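Long-range contacts in virulence associated protein VapB (Rhodococcus hoagii, PDB 7B1Z), which is a plasmid-encoded, probably secreted virulence-associated protein whose molecular action is not established, and whose C-terminal part forms the closed beta-barrel described here: residues Tyr6-Asn11 with Gly48-Ser53; Val17-His22 with Gly33-Leu38; Ser64-Ala69 with Asn77-Ser82; Gly71-Ile76 with His88-Ala93. All blocks are in the same frame, centred on the assembly; numbering follows the deposited sequence. Where two conformers were deposited one is given.

Contact 1 (Tyr6-Asn11 with Gly48-Ser53)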
loop_
_atom_site.group_PDB
_atom_site.type_symbol
_atom_site.label_atom_id
_atom_site.label_comp_id
_atom_site.label_asym_id
_atom_site.label_seq_id
_atom_site.Cartn_x
_atom_site.Cartn_y
_atom_site.Cartn_z
ATOM N N TYR A 6 -1.582 13.284 -2.765
ATOM C CA TYR A 6 -1.506 12.840 -4.145
ATOM C C TYR A 6 -2.550 11.773 -4.431
ATOM O O TYR A 6 -2.751 10.860 -3.622
ATOM C CB TYR A 6 -0.139 12.246 -4.458
ATOM C CG TYR A 6 1.061 13.068 -4.035
ATOM C CD1 TYR A 6 1.609 12.935 -2.762
ATOM C CD2 TYR A 6 1.700 13.904 -4.932
ATOM C CE1 TYR A 6 2.732 13.672 -2.384
ATOM C CE2 TYR A 6 2.819 14.643 -4.565
ATOM C CZ TYR A 6 3.339 14.497 -3.303
ATOM O OH TYR A 6 4.454 15.218 -2.945
ATOM N N ASP A 7 -3.176 11.851 -5.610
ATOM C CA ASP A 7 -4.083 10.775 -6.006
ATOM C C ASP A 7 -3.296 9.507 -6.284
ATOM O O ASP A 7 -2.259 9.543 -6.951
ATOM C CB ASP A 7 -4.878 11.143 -7.267
ATOM C CG ASP A 7 -5.865 12.260 -7.049
ATOM O OD1 ASP A 7 -6.212 12.575 -5.897
ATOM O OD2 ASP A 7 -6.307 12.830 -8.063
ATOM N N VAL A 8 -3.794 8.377 -5.777
ATOM C CA VAL A 8 -3.246 7.066 -6.105
ATOM C C VAL A 8 -4.370 6.105 -6.433
ATOM O O VAL A 8 -5.528 6.305 -6.062
ATOM C CB VAL A 8 -2.379 6.484 -4.983
ATOM C CG1 VAL A 8 -1.216 7.404 -4.747
ATOM C CG2 VAL A 8 -3.198 6.253 -3.700
ATOM N N HIS A 9 -4.000 5.026 -7.114
ATOM C CA HIS A 9 -4.920 3.918 -7.304
ATOM C C HIS A 9 -4.109 2.638 -7.436
ATOM O O HIS A 9 -2.900 2.665 -7.688
ATOM C CB HIS A 9 -5.808 4.146 -8.533
ATOM C CG HIS A 9 -5.077 4.033 -9.829
ATOM N ND1 HIS A 9 -4.388 5.086 -10.389
ATOM C CD2 HIS A 9 -4.931 2.990 -10.677
ATOM C CE1 HIS A 9 -3.841 4.691 -11.527
ATOM N NE2 HIS A 9 -4.153 3.422 -11.720
ATOM N N GLY A 10 -4.776 1.511 -7.250
ATOM C CA GLY A 10 -4.043 0.262 -7.240
ATOM C C GLY A 10 -4.968 -0.921 -7.087
ATOM O O GLY A 10 -6.181 -0.813 -7.241
ATOM N N ASN A 11 -4.362 -2.066 -6.796
ATOM C CA ASN A 11 -5.057 -3.353 -6.760
ATOM C C ASN A 11 -4.448 -4.192 -5.655
ATOM O O ASN A 11 -3.249 -4.089 -5.389
ATOM C CB ASN A 11 -4.932 -4.162 -8.072
ATOM C CG ASN A 11 -5.692 -3.545 -9.240
ATOM O OD1 ASN A 11 -5.163 -2.698 -9.955
ATOM N ND2 ASN A 11 -6.928 -4.001 -9.460
ATOM N N GLY A 48 -7.534 6.288 -3.930
ATOM C CA GLY A 48 -7.487 7.151 -2.774
ATOM C C GLY A 48 -6.381 8.176 -2.824
ATOM O O GLY A 48 -6.026 8.677 -3.885
ATOM N N THR A 49 -5.853 8.492 -1.656
ATOM C CA THR A 49 -4.905 9.572 -1.478
ATOM C C THR A 49 -3.685 9.063 -0.734
ATOM O O THR A 49 -3.813 8.411 0.311
ATOM C CB THR A 49 -5.554 10.714 -0.705
ATOM O OG1 THR A 49 -6.677 11.191 -1.453
ATOM C CG2 THR A 49 -4.576 11.858 -0.474
ATOM N N LEU A 50 -2.517 9.402 -1.268
ATOM C CA LEU A 50 -1.244 9.240 -0.592
ATOM C C LEU A 50 -0.902 10.526 0.148
ATOM O O LEU A 50 -0.960 11.612 -0.429
ATOM C CB LEU A 50 -0.143 8.912 -1.601
ATOM C CG LEU A 50 1.315 8.982 -1.116
ATOM C CD1 LEU A 50 1.643 7.920 -0.082
ATOM C CD2 LEU A 50 2.263 8.828 -2.300
ATOM N N PHE A 51 -0.584 10.390 1.429
ATOM C CA PHE A 51 -0.137 11.479 2.291
ATOM C C PHE A 51 1.327 11.257 2.662
ATOM O O PHE A 51 1.673 10.229 3.259
ATOM C CB PHE A 51 -0.966 11.532 3.581
ATOM C CG PHE A 51 -2.430 11.706 3.380
ATOM C CD1 PHE A 51 -3.245 10.598 3.178
ATOM C CD2 PHE A 51 -3.016 12.954 3.466
ATOM C CE1 PHE A 51 -4.613 10.760 3.006
ATOM C CE2 PHE A 51 -4.388 13.100 3.306
ATOM C CZ PHE A 51 -5.176 12.001 3.087
ATOM N N THR A 52 2.190 12.222 2.353
ATOM C CA THR A 52 3.568 12.120 2.813
ATOM C C THR A 52 4.172 13.507 2.888
ATOM O O THR A 52 3.827 14.394 2.104
ATOM C CB THR A 52 4.432 11.218 1.896
ATOM O OG1 THR A 52 5.776 11.169 2.406
ATOM C CG2 THR A 52 4.471 11.783 0.473
ATOM N N SER A 53 5.037 13.709 3.869
ATOM C CA SER A 53 5.744 14.979 3.936
ATOM C C SER A 53 6.983 15.005 3.053
ATOM O O SER A 53 7.576 16.080 2.876
ATOM C CB SER A 53 6.133 15.300 5.381
ATOM O OG SER A 53 6.964 14.301 5.925
HETATM O O HOH W 1 -5.801 12.841 -3.522
#
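Tyr6, Asp7 and Val8 run antiparallel to Leu50, Thr49 and Gly48 at the seam that closes the barrel, where strand 4-14 meets strand 42-52. Tyr6 and Leu50 form one hydrogen-bonded pair, Leu50 N giving to Tyr6 O at 2.8 Å. Val8 and Gly48 form the next, in which Val8 N gives to Gly48 O at 2.9 Å. On the face of Tyr6, Val8 and Leu50 the packing is apolar: Val8 CG1 meets Leu50 CB at 3.7 Å, the two side chains crossing at about a right angle. Val8 CG2 rests 3.7 Å from Gly48 O, against the glycine backbone. The axes of the short strands stand 124° apart, so this is a strongly twisted closure of an antiparallel barrel. With CG beside the backbone N (chi1 -49°), the Tyr6 ring carries CE1 to within 3.8 Å of Thr52 CG2, while CD1 touches Leu50 CD2 at 4.2 Å; Leu55 of helix 55-61 packs on the same tyrosine. Thr52 OG1 donates to Leu86 O and accepts from Asp54 N. On the other face the polar Asp7 and Thr49 suit an outward position. A water lies 2.8 Å from Thr49 OG1, though its link to Asp7 OD1 is doubtfully short.

Contact 2 (Val17-His22 with Gly33-Leu38)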
loop_
_atom_site.group_PDB
_atom_site.type_symbol
_atom_site.label_atom_id
_atom_site.label_comp_id
_atom_site.label_asym_id
_atom_site.label_seq_id
_atom_site.Cartn_x
_atom_site.Cartn_y
_atom_site.Cartn_z
ATOM N N VAL A 17 -2.574 -17.828 1.201
ATOM C CA VAL A 17 -1.436 -17.620 2.089
ATOM C C VAL A 17 -0.479 -16.540 1.617
ATOM O O VAL A 17 0.524 -16.289 2.293
ATOM C CB VAL A 17 -0.656 -18.926 2.353
ATOM C CG1 VAL A 17 -1.550 -19.970 2.996
ATOM C CG2 VAL A 17 -0.012 -19.458 1.073
ATOM N N TYR A 18 -0.730 -15.899 0.478
ATOM C CA TYR A 18 0.088 -14.752 0.128
ATOM C C TYR A 18 -0.771 -13.749 -0.615
ATOM O O TYR A 18 -1.841 -14.077 -1.127
ATOM C CB TYR A 18 1.305 -15.129 -0.719
ATOM C CG TYR A 18 0.998 -15.729 -2.071
ATOM C CD1 TYR A 18 0.757 -14.911 -3.172
ATOM C CD2 TYR A 18 0.959 -17.101 -2.260
ATOM C CE1 TYR A 18 0.480 -15.468 -4.417
ATOM C CE2 TYR A 18 0.693 -17.652 -3.517
ATOM C CZ TYR A 18 0.437 -16.821 -4.574
ATOM O OH TYR A 18 0.178 -17.370 -5.810
ATOM N N GLN A 19 -0.279 -12.520 -0.671
ATOM C CA GLN A 19 -0.985 -11.470 -1.380
ATOM C C GLN A 19 0.011 -10.542 -2.045
ATOM O O GLN A 19 1.172 -10.461 -1.647
ATOM C CB GLN A 19 -1.841 -10.621 -0.469
ATOM C CG GLN A 19 -2.357 -11.236 0.747
ATOM C CD GLN A 19 -3.019 -10.168 1.582
ATOM O OE1 GLN A 19 -2.550 -9.813 2.663
ATOM N NE2 GLN A 19 -4.101 -9.628 1.064
ATOM N N LYS A 20 -0.471 -9.824 -3.054
ATOM C CA LYS A 20 0.333 -8.821 -3.728
ATOM C C LYS A 20 -0.439 -7.515 -3.803
ATOM O O LYS A 20 -1.629 -7.497 -4.137
ATOM C CB LYS A 20 0.726 -9.265 -5.121
ATOM C CG LYS A 20 1.534 -10.569 -5.127
ATOM C CD LYS A 20 1.909 -10.964 -6.525
ATOM C CE LYS A 20 2.764 -12.218 -6.536
ATOM N NZ LYS A 20 3.992 -12.046 -5.715
ATOM N N PHE A 21 0.264 -6.426 -3.526
ATOM C CA PHE A 21 -0.288 -5.084 -3.552
ATOM C C PHE A 21 0.457 -4.312 -4.630
ATOM O O PHE A 21 1.686 -4.408 -4.721
ATOM C CB PHE A 21 -0.113 -4.356 -2.199
ATOM C CG PHE A 21 -1.000 -4.849 -1.095
ATOM C CD1 PHE A 21 -0.733 -6.037 -0.459
ATOM C CD2 PHE A 21 -2.061 -4.083 -0.660
ATOM C CE1 PHE A 21 -1.563 -6.469 0.569
ATOM C CE2 PHE A 21 -2.875 -4.502 0.363
ATOM C CZ PHE A 21 -2.622 -5.699 0.980
ATOM N N HIS A 22 -0.284 -3.568 -5.455
ATOM C CA HIS A 22 0.273 -2.807 -6.571
ATOM C C HIS A 22 -0.359 -1.421 -6.508
ATOM O O HIS A 22 -1.586 -1.311 -6.539
ATOM C CB HIS A 22 -0.059 -3.521 -7.884
ATOM C CG HIS A 22 0.624 -2.988 -9.107
ATOM N ND1 HIS A 22 1.945 -3.250 -9.403
ATOM C CD2 HIS A 22 0.136 -2.289 -10.159
ATOM C CE1 HIS A 22 2.249 -2.708 -10.569
ATOM N NE2 HIS A 22 1.167 -2.122 -11.050
ATOM N N GLY A 33 4.262 -4.732 -3.351
ATOM C CA GLY A 33 4.500 -5.293 -2.033
ATOM C C GLY A 33 3.900 -6.674 -1.940
ATOM O O GLY A 33 2.877 -6.968 -2.550
ATOM N N ASP A 34 4.539 -7.505 -1.131
ATOM C CA ASP A 34 4.114 -8.872 -0.870
ATOM C C ASP A 34 3.813 -9.039 0.606
ATOM O O ASP A 34 4.580 -8.596 1.451
ATOM C CB ASP A 34 5.213 -9.842 -1.262
ATOM C CG ASP A 34 5.526 -9.794 -2.729
ATOM O OD1 ASP A 34 4.603 -9.991 -3.544
ATOM O OD2 ASP A 34 6.690 -9.518 -3.055
ATOM N N ALA A 35 2.712 -9.708 0.925
ATOM C CA ALA A 35 2.403 -10.054 2.301
ATOM C C ALA A 35 2.047 -11.530 2.334
ATOM O O ALA A 35 1.554 -12.074 1.346
ATOM C CB ALA A 35 1.247 -9.215 2.855
ATOM N N GLY A 36 2.334 -12.191 3.458
ATOM C CA GLY A 36 1.948 -13.576 3.631
ATOM C C GLY A 36 1.303 -13.803 4.984
ATOM O O GLY A 36 1.388 -12.981 5.880
ATOM N N GLY A 37 0.633 -14.936 5.093
ATOM C CA GLY A 37 -0.124 -15.278 6.286
ATOM C C GLY A 37 -1.368 -16.060 5.921
ATOM O O GLY A 37 -1.287 -17.180 5.397
ATOM N N LEU A 38 -2.529 -15.487 6.224
ATOM C CA LEU A 38 -3.804 -16.117 5.893
ATOM C C LEU A 38 -4.801 -15.054 5.473
ATOM O O LEU A 38 -5.074 -14.130 6.249
ATOM C CB LEU A 38 -4.316 -16.903 7.096
ATOM C CG LEU A 38 -5.510 -17.845 6.908
ATOM C CD1 LEU A 38 -6.809 -17.115 6.677
ATOM C CD2 LEU A 38 -5.258 -18.823 5.778
HETATM O O HOH W 2 3.292 -12.295 -2.013
#
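Gly33 O lies at the edge of the Phe21 ring, near its plane, and the same ring meets two rings of strand 64-70, Phe65 edge-to-face and Tyr67 with the planes about 45° apart. The second flat group, the carboxylate of Asp34, is approached from above its plane: Lys20 NZ sits 3.1 Å from Asp34 OD1, about 39° out of that plane, in a salt bridge. The two side chains lie side by side and point the same way. Lys20 is extended until its last torsion (chi4 -57°), where the bend brings the ammonium to Asp34 OD1, and Lys20 CG passes 3.5 Å from Asp34 OD1. A water donates to Asp34 OD1 and also, at 2.8 Å, to Gln19 O, which already accepts from Ala35 N. These contacts belong to the beta hairpin of strands 18-25 and 29-36, whose charged residues occupy the outer face while Gln19, Phe21 and Ala35 turn inward. Phe21 and Gly33 exchange two backbone bonds, Phe21 N to Gly33 O being 2.8 Å. Inside, the small Ala35 CB lies 3.8 Å from Gln19 OE1; the amide is fixed mainly by Ser14, to which Gln19 NE2 donates, and Gln19 OE1 makes a weak hydrogen bond with Tyr67 OH. At the far end Gly37 N gives to Val17 O at 3.1 Å. Gly37 has backbone angles at which a CB would collide with the preceding carbonyl, and Val17 CB rests 3.6 Å from Gly37 O.

Contact 3 (Ser64-Ala69 with Asn77-Ser82)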
loop_
_atom_site.group_PDB
_atom_site.type_symbol
_atom_site.label_atom_id
_atom_site.label_comp_id
_atom_site.label_asym_id
_atom_site.label_seq_id
_atom_site.Cartn_x
_atom_site.Cartn_y
_atom_site.Cartn_z
ATOM N N SER A 64 9.143 -1.624 3.395
ATOM C CA SER A 64 8.098 -2.384 4.064
ATOM C C SER A 64 6.793 -1.606 4.027
ATOM O O SER A 64 6.785 -0.371 3.933
ATOM C CB SER A 64 8.482 -2.692 5.515
ATOM O OG SER A 64 7.381 -3.236 6.228
ATOM N N PHE A 65 5.690 -2.343 4.139
ATOM C CA PHE A 65 4.376 -1.747 4.272
ATOM C C PHE A 65 3.595 -2.571 5.275
ATOM O O PHE A 65 3.856 -3.760 5.492
ATOM C CB PHE A 65 3.600 -1.665 2.934
ATOM C CG PHE A 65 3.115 -2.992 2.435
ATOM C CD1 PHE A 65 3.994 -3.949 1.958
ATOM C CD2 PHE A 65 1.761 -3.287 2.449
ATOM C CE1 PHE A 65 3.522 -5.171 1.517
ATOM C CE2 PHE A 65 1.305 -4.469 1.999
ATOM C CZ PHE A 65 2.185 -5.432 1.547
ATOM N N GLN A 66 2.691 -1.901 5.943
ATOM C CA GLN A 66 1.683 -2.564 6.747
ATOM C C GLN A 66 0.351 -2.045 6.250
ATOM O O GLN A 66 0.256 -0.924 5.738
ATOM C CB GLN A 66 1.846 -2.287 8.242
ATOM C CG GLN A 66 3.196 -2.674 8.802
ATOM C CD GLN A 66 3.364 -4.168 8.929
ATOM O OE1 GLN A 66 2.515 -4.851 9.502
ATOM N NE2 GLN A 66 4.481 -4.685 8.402
ATOM N N TYR A 67 -0.678 -2.862 6.368
ATOM C CA TYR A 67 -1.979 -2.432 5.921
ATOM C C TYR A 67 -3.025 -2.835 6.935
ATOM O O TYR A 67 -2.862 -3.769 7.740
ATOM C CB TYR A 67 -2.349 -3.000 4.537
ATOM C CG TYR A 67 -2.721 -4.463 4.563
ATOM C CD1 TYR A 67 -1.760 -5.449 4.411
ATOM C CD2 TYR A 67 -4.032 -4.867 4.738
ATOM C CE1 TYR A 67 -2.097 -6.790 4.468
ATOM C CE2 TYR A 67 -4.361 -6.173 4.790
ATOM C CZ TYR A 67 -3.403 -7.143 4.640
ATOM O OH TYR A 67 -3.782 -8.487 4.700
ATOM N N ASN A 68 -4.128 -2.105 6.853
ATOM C CA ASN A 68 -5.315 -2.400 7.629
ATOM C C ASN A 68 -6.479 -2.317 6.658
ATOM O O ASN A 68 -6.848 -1.229 6.201
ATOM C CB ASN A 68 -5.506 -1.442 8.807
ATOM C CG ASN A 68 -6.493 -1.996 9.829
ATOM O OD1 ASN A 68 -7.149 -3.026 9.590
ATOM N ND2 ASN A 68 -6.596 -1.331 10.955
ATOM N N ALA A 69 -7.064 -3.468 6.364
ATOM C CA ALA A 69 -8.247 -3.554 5.530
ATOM C C ALA A 69 -9.460 -3.550 6.455
ATOM O O ALA A 69 -9.566 -4.382 7.368
ATOM C CB ALA A 69 -8.231 -4.806 4.653
ATOM N N ASN A 77 0.354 1.825 5.279
ATOM C CA ASN A 77 1.443 2.577 5.871
ATOM C C ASN A 77 2.776 2.087 5.331
ATOM O O ASN A 77 2.984 0.881 5.186
ATOM C CB ASN A 77 1.432 2.414 7.382
ATOM C CG ASN A 77 0.217 3.052 8.039
ATOM O OD1 ASN A 77 -0.155 4.176 7.713
ATOM N ND2 ASN A 77 -0.399 2.340 8.984
ATOM N N PHE A 78 3.691 3.014 5.067
ATOM C CA PHE A 78 4.992 2.699 4.485
ATOM C C PHE A 78 6.117 2.990 5.466
ATOM O O PHE A 78 6.100 4.010 6.154
ATOM C CB PHE A 78 5.208 3.519 3.206
ATOM C CG PHE A 78 4.202 3.243 2.155
ATOM C CD1 PHE A 78 4.269 2.055 1.438
ATOM C CD2 PHE A 78 3.169 4.131 1.884
ATOM C CE1 PHE A 78 3.361 1.761 0.473
ATOM C CE2 PHE A 78 2.228 3.823 0.902
ATOM C CZ PHE A 78 2.338 2.635 0.183
ATOM N N PHE A 79 7.127 2.116 5.496
ATOM C CA PHE A 79 8.205 2.212 6.462
ATOM C C PHE A 79 9.558 1.968 5.816
ATOM O O PHE A 79 9.684 1.205 4.845
ATOM C CB PHE A 79 8.007 1.196 7.585
ATOM C CG PHE A 79 6.692 1.351 8.280
ATOM C CD1 PHE A 79 6.564 2.236 9.336
ATOM C CD2 PHE A 79 5.585 0.646 7.860
ATOM C CE1 PHE A 79 5.344 2.418 9.964
ATOM C CE2 PHE A 79 4.357 0.812 8.482
ATOM C CZ PHE A 79 4.238 1.689 9.540
ATOM N N ASP A 80 10.567 2.610 6.389
ATOM C CA ASP A 80 11.949 2.365 6.026
ATOM C C ASP A 80 12.477 1.215 6.867
ATOM O O ASP A 80 11.745 0.580 7.638
ATOM C CB ASP A 80 12.809 3.632 6.158
ATOM C CG ASP A 80 12.948 4.144 7.590
ATOM O OD1 ASP A 80 12.867 3.350 8.554
ATOM O OD2 ASP A 80 13.168 5.374 7.739
ATOM N N SER A 81 13.757 0.909 6.676
ATOM C CA SER A 81 14.325 -0.303 7.251
ATOM C C SER A 81 14.474 -0.223 8.769
ATOM O O SER A 81 14.616 -1.272 9.414
ATOM C CB SER A 81 15.674 -0.598 6.581
ATOM O OG SER A 81 16.596 0.402 6.883
ATOM N N SER A 82 14.427 0.986 9.352
ATOM C CA SER A 82 14.434 1.153 10.798
ATOM C C SER A 82 13.030 1.145 11.404
ATOM O O SER A 82 12.883 1.366 12.610
ATOM C CB SER A 82 15.152 2.454 11.161
ATOM O OG SER A 82 16.366 2.563 10.435
#
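Gln66 and Phe79 cross at about a right angle on the outer face of the sheet, the methylenes of the glutamine meeting CE2 of the ring obliquely: Gln66 CG is 3.7 Å from Phe79 CE2 and Gln66 CB 4.0 Å from the same atom. The bend of Gln66 at chi2 (-73°) turns the end of the side chain off, so that its methylenes do the touching. Phe65 CA comes near the plane of the Phe79 ring, at its edge. On the inner face Phe65 and Phe78 are neighbours across a non-hydrogen-bonded pair, yet their rings part. Phe65 CG stands between the backbone N and the carbonyl carbon (chi1 72°), which carries its ring toward Phe21 and Phe31, and what remains beside Phe78 is Phe65 CB, 4.1 Å from Phe78 CD1. Phe78 itself is met edge-to-face by Phe31 and touched by Trp107 and Ile89; large aromatics suit both places because they fill the barrel interior. The pairs to either side are hydrogen-bonded: Gln66 and Asn77 hold each other tightly, Asn77 N to Gln66 O being 2.8 Å, whereas Ser64 N to Phe79 O is longer, 3.2 Å. Following Phe79, Asp80 OD1 accepts from Ser82 N at 2.9 Å, an Asx turn. All this belongs to the antiparallel beta hairpin of strands 64-70 and 73-79 in the barrel wall, with Phe65 and Phe78 facing the core and Gln66 and Phe79 facing outward.

Contact 4 (Gly71-Ile76 with His88-Ala93)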
loop_
_atom_site.group_PDB
_atom_site.type_symbol
_atom_site.label_atom_id
_atom_site.label_comp_id
_atom_site.label_asym_id
_atom_site.label_seq_id
_atom_site.Cartn_x
_atom_site.Cartn_y
_atom_site.Cartn_z
ATOM N N GLY A 71 -13.126 -3.240 5.654
ATOM C CA GLY A 71 -14.309 -3.251 4.808
ATOM C C GLY A 71 -14.013 -2.654 3.452
ATOM O O GLY A 71 -13.181 -3.181 2.722
ATOM N N THR A 72 -14.678 -1.557 3.109
ATOM C CA THR A 72 -14.389 -0.860 1.869
ATOM C C THR A 72 -13.408 0.270 2.091
ATOM O O THR A 72 -13.190 1.070 1.186
ATOM C CB THR A 72 -15.695 -0.375 1.243
ATOM O OG1 THR A 72 -16.433 0.430 2.175
ATOM C CG2 THR A 72 -16.530 -1.574 0.878
ATOM N N TYR A 73 -12.783 0.311 3.260
ATOM C CA TYR A 73 -11.666 1.193 3.543
ATOM C C TYR A 73 -10.382 0.381 3.595
ATOM O O TYR A 73 -10.352 -0.717 4.164
ATOM C CB TYR A 73 -11.867 1.930 4.870
ATOM C CG TYR A 73 -10.724 2.836 5.194
ATOM C CD1 TYR A 73 -10.451 3.936 4.380
ATOM C CD2 TYR A 73 -9.890 2.589 6.262
ATOM C CE1 TYR A 73 -9.413 4.764 4.647
ATOM C CE2 TYR A 73 -8.838 3.453 6.550
ATOM C CZ TYR A 73 -8.606 4.524 5.722
ATOM O OH TYR A 73 -7.555 5.386 5.973
ATOM N N LEU A 74 -9.321 0.936 3.032
ATOM C CA LEU A 74 -7.999 0.341 3.108
ATOM C C LEU A 74 -6.990 1.401 3.514
ATOM O O LEU A 74 -6.891 2.438 2.860
ATOM C CB LEU A 74 -7.611 -0.249 1.749
ATOM C CG LEU A 74 -6.215 -0.839 1.663
ATOM C CD1 LEU A 74 -6.062 -2.006 2.612
ATOM C CD2 LEU A 74 -5.911 -1.293 0.261
ATOM N N ASN A 75 -6.207 1.113 4.547
ATOM C CA ASN A 75 -5.108 1.973 4.960
ATOM C C ASN A 75 -3.801 1.256 4.690
ATOM O O ASN A 75 -3.657 0.081 5.035
ATOM C CB ASN A 75 -5.223 2.332 6.440
ATOM C CG ASN A 75 -4.448 3.570 6.781
ATOM O OD1 ASN A 75 -4.953 4.675 6.648
ATOM N ND2 ASN A 75 -3.201 3.392 7.189
ATOM N N ILE A 76 -2.855 1.942 4.057
ATOM C CA ILE A 76 -1.528 1.367 3.810
ATOM C C ILE A 76 -0.487 2.321 4.381
ATOM O O ILE A 76 -0.459 3.491 4.011
ATOM C CB ILE A 76 -1.249 1.130 2.314
ATOM C CG1 ILE A 76 -2.319 0.229 1.693
ATOM C CG2 ILE A 76 0.119 0.466 2.182
ATOM C CD1 ILE A 76 -2.194 0.078 0.179
ATOM N N HIS A 88 1.411 7.416 4.155
ATOM C CA HIS A 88 0.359 6.416 4.154
ATOM C C HIS A 88 -0.675 6.720 3.086
ATOM O O HIS A 88 -0.809 7.851 2.627
ATOM C CB HIS A 88 -0.299 6.317 5.540
ATOM C CG HIS A 88 -1.335 7.365 5.821
ATOM N ND1 HIS A 88 -1.035 8.681 6.133
ATOM C CD2 HIS A 88 -2.685 7.269 5.862
ATOM C CE1 HIS A 88 -2.161 9.349 6.329
ATOM N NE2 HIS A 88 -3.172 8.505 6.216
ATOM N N ILE A 89 -1.411 5.678 2.702
ATOM C CA ILE A 89 -2.523 5.790 1.763
ATOM C C ILE A 89 -3.817 5.539 2.511
ATOM O O ILE A 89 -3.908 4.603 3.302
ATOM C CB ILE A 89 -2.353 4.794 0.602
ATOM C CG1 ILE A 89 -1.249 5.279 -0.322
ATOM C CG2 ILE A 89 -3.621 4.623 -0.179
ATOM C CD1 ILE A 89 -0.769 4.206 -1.265
ATOM N N GLN A 90 -4.822 6.356 2.229
ATOM C CA GLN A 90 -6.205 6.100 2.609
ATOM C C GLN A 90 -6.982 5.848 1.322
ATOM O O GLN A 90 -6.994 6.699 0.423
ATOM C CB GLN A 90 -6.774 7.290 3.388
ATOM C CG GLN A 90 -5.906 7.660 4.572
ATOM C CD GLN A 90 -6.454 8.770 5.470
ATOM O OE1 GLN A 90 -5.797 9.139 6.448
ATOM N NE2 GLN A 90 -7.618 9.319 5.140
ATOM N N ALA A 91 -7.625 4.704 1.210
ATOM C CA ALA A 91 -8.281 4.367 -0.041
ATOM C C ALA A 91 -9.641 3.725 0.193
ATOM O O ALA A 91 -9.889 3.101 1.224
ATOM C CB ALA A 91 -7.420 3.409 -0.871
ATOM N N GLY A 92 -10.504 3.876 -0.806
ATOM C CA GLY A 92 -11.734 3.112 -0.899
ATOM C C GLY A 92 -11.523 1.910 -1.796
ATOM O O GLY A 92 -10.963 2.020 -2.891
ATOM N N ALA A 93 -12.011 0.765 -1.328
ATOM C CA ALA A 93 -11.797 -0.512 -1.983
ATOM C C ALA A 93 -13.118 -1.009 -2.526
ATOM O O ALA A 93 -14.150 -0.902 -1.860
ATOM C CB ALA A 93 -11.199 -1.535 -1.014
#
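This is regular antiparallel strand pairing within a beta hairpin of the barrel wall: Leu74 with Ala91 and Ile76 with Ile89 are hydrogen-bonded pairs joining strands 73-79 and 85-93. Ile89 N gives to Ile76 O at 2.7 Å, and the inward side chains meet at Ile76 CB and Ile89 CB, 4.2 Å apart, branched residues suited to a strand and to the apolar core. Ala91, small, lets Phe46 of the next strand pack on it. The outer face is polar. Tyr73, with CG opposite its backbone N (chi1 179°), sends its ring obliquely across Gln90, whose CB lies near the ring plane at its edge; Tyr73 OH comes 3.1 Å from Gln90 CG, the closest point of the pair. The hydroxyl donates to Asn75 OD1 at 2.8 Å, in the amide plane and on a lone pair. A second bond runs from His88 NE2 to Gln90 OE1 at 2.7 Å, nearly straight (174°), while Asn75 OD1 only touches the imidazole edge, 3.5 Å from His88 CD2. The bond to Gln90 helps hold the imidazole, which also stacks on Phe51. Gln90 NE2 binds a glycerol, probably from the crystallisation liquor. At the corner the chain turns at Gly71 and Thr72, Ala93 N gives to Thr72 O.

Overall arrangement
All four contacts lie in one antiparallel sheet of eight strands closed into a barrel. Contact 2 comes within the span of chain between the two halves of contact 1, yet the two sit on opposite sides of the centre, their centres about 19 Å apart. Contacts 3 and 4 follow; their segments alternate along the chain, and both use strand 73-79; their centres are about 13 Å apart. Contacts 1 and 4 are nearest, about 10 Å between centres, because strands 42-52 and 85-93 are neighbours and Phe51 and Thr49 pair with His88 and Gln90. Inside, Phe21 of contact 2 reaches Phe65 and Ile76, so side chains from separate strands share one core.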